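Local coordinates for methyltransferase (Bacteroides thetaiotaomicron, PDB 3FQ6), which is a domain of a tetrapyrrole (corrin/porphyrin) methylase-family protein that probably transfers methyl groups, its natural substrate not being established, at residues S75-S79 with E101-E105. Numbering follows the deposited sequence.
Sequences SREIS and EPRGE
Glu77 and Glu105 form an antiparallel hydrogen-bonded pair, defined by two reciprocal backbone bonds: Glu77 N to Glu105 O at 2.9 Å and Glu105 N to Glu77 O at 3.0 Å. The same carbonyl, Glu105 O, also receives a CA-H...O contact from Arg76 CA. Both glutamate side chains leave on one face of the sheet and touch through their aliphatic parts, Glu77 CG lying 4.0 Å from Glu105 CB, while Glu77 OE2 and Glu105 OE2, like in charge, stay 5.5 Å apart.

Beyond this pair the ladder gives way to a side-chain bond. Arg76 turns at chi3 (49°), which carries NE toward the loop. There Arg76 NE donates to Arg103 O at 2.8 Å. The acceptor lies at the guanidinium edge, 14° out of its plane, and Arg76 NH1 adds a weak bond to the same oxygen. Arg76 NH2 forms a salt bridge with Glu84. Cut back to alanine, this side chain would no longer reach the loop, which is likely to leave Arg103 O without its guanidinium donors and Glu84 without its cationic mate.

Nonpolar groups flank the Arg76 guanidinium: Ile78 CG1 lies 3.3 Å above its plane, near the rim, and Pro102 CA is likewise offset toward the rim on the opposite face. Ile78 CG2 meets the Arg103 guanidinium obliquely, 3.5 Å from Arg103 NH2.

The contact thus joins the end of strand 71-77 to the loop leading from helix 90-99, whose Phe97 touches Arg76 and Pro102. It begins the antiparallel pairing of strands 71-77 and 105-110 in the mixed sheet, where strand 71-77 lies between 105-110 and 83-87.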
# COMPACT_ATOMS: atom_id res chain seq x y z
N SER A 75 -6.33 -2.45 2.27
CA SER A 75 -7.63 -3.05 2.14
C SER A 75 -7.42 -4.51 1.86
O SER A 75 -6.62 -4.87 0.99
CB SER A 75 -8.38 -2.41 0.99
OG SER A 75 -8.58 -1.05 1.32
N ARG A 76 -8.12 -5.34 2.62
CA ARG A 76 -8.01 -6.79 2.50
C ARG A 76 -9.40 -7.36 2.30
O ARG A 76 -10.23 -7.22 3.19
CB ARG A 76 -7.47 -7.42 3.79
CG ARG A 76 -6.02 -7.21 4.11
CD ARG A 76 -5.70 -7.87 5.48
NE ARG A 76 -6.19 -9.24 5.60
CZ ARG A 76 -6.62 -9.82 6.73
NH1 ARG A 76 -7.03 -11.09 6.71
NH2 ARG A 76 -6.68 -9.15 7.87
N GLU A 77 -9.63 -7.97 1.12
CA GLU A 77 -10.77 -8.89 0.86
C GLU A 77 -10.42 -10.14 1.61
O GLU A 77 -9.54 -10.86 1.17
CB GLU A 77 -10.82 -9.33 -0.59
CG GLU A 77 -10.86 -8.26 -1.62
CD GLU A 77 -12.23 -8.07 -2.18
OE1 GLU A 77 -12.63 -6.90 -2.33
OE2 GLU A 77 -12.91 -9.10 -2.44
N ILE A 78 -11.09 -10.42 2.72
CA ILE A 78 -10.77 -11.62 3.49
C ILE A 78 -11.57 -12.79 2.97
O ILE A 78 -11.22 -13.94 3.18
CB ILE A 78 -11.00 -11.41 4.99
CG1 ILE A 78 -10.05 -10.32 5.49
CG2 ILE A 78 -10.79 -12.72 5.75
CD1 ILE A 78 -10.32 -9.80 6.88
N SER A 79 -12.65 -12.47 2.27
CA SER A 79 -13.49 -13.46 1.63
C SER A 79 -14.44 -12.64 0.81
O SER A 79 -14.36 -11.42 0.78
CB SER A 79 -14.27 -14.27 2.67
OG SER A 79 -15.53 -13.69 2.93
N GLU A 101 -1.57 -12.42 10.91
CA GLU A 101 -1.26 -12.93 9.55
C GLU A 101 -2.16 -12.43 8.41
O GLU A 101 -3.38 -12.67 8.42
CB GLU A 101 -1.22 -14.46 9.53
CG GLU A 101 0.07 -15.01 10.08
CD GLU A 101 1.26 -14.08 9.81
OE1 GLU A 101 2.41 -14.58 9.69
OE2 GLU A 101 1.03 -12.84 9.74
N PRO A 102 -1.56 -11.74 7.41
CA PRO A 102 -2.44 -11.28 6.34
C PRO A 102 -2.87 -12.50 5.55
O PRO A 102 -2.04 -13.34 5.19
CB PRO A 102 -1.55 -10.33 5.51
CG PRO A 102 -0.28 -10.11 6.33
CD PRO A 102 -0.15 -11.39 7.14
N ARG A 103 -4.17 -12.61 5.40
CA ARG A 103 -4.78 -13.57 4.50
C ARG A 103 -5.57 -12.63 3.57
O ARG A 103 -5.80 -11.48 3.92
CB ARG A 103 -5.71 -14.49 5.29
CG ARG A 103 -5.44 -16.02 5.20
CD ARG A 103 -6.19 -16.83 6.30
NE ARG A 103 -7.66 -16.87 6.12
CZ ARG A 103 -8.51 -15.87 6.40
NH1 ARG A 103 -8.10 -14.69 6.88
NH2 ARG A 103 -9.81 -16.04 6.20
N GLY A 104 -5.93 -13.10 2.38
CA GLY A 104 -6.82 -12.36 1.47
C GLY A 104 -6.14 -11.52 0.40
O GLY A 104 -4.92 -11.61 0.23
N GLU A 105 -6.92 -10.72 -0.32
CA GLU A 105 -6.42 -9.90 -1.43
C GLU A 105 -6.23 -8.47 -0.96
O GLU A 105 -7.12 -7.90 -0.35
CB GLU A 105 -7.38 -9.93 -2.62
CG GLU A 105 -7.68 -11.32 -3.14
CD GLU A 105 -8.29 -11.32 -4.54
OE1 GLU A 105 -8.77 -12.40 -4.99
OE2 GLU A 105 -8.29 -10.25 -5.19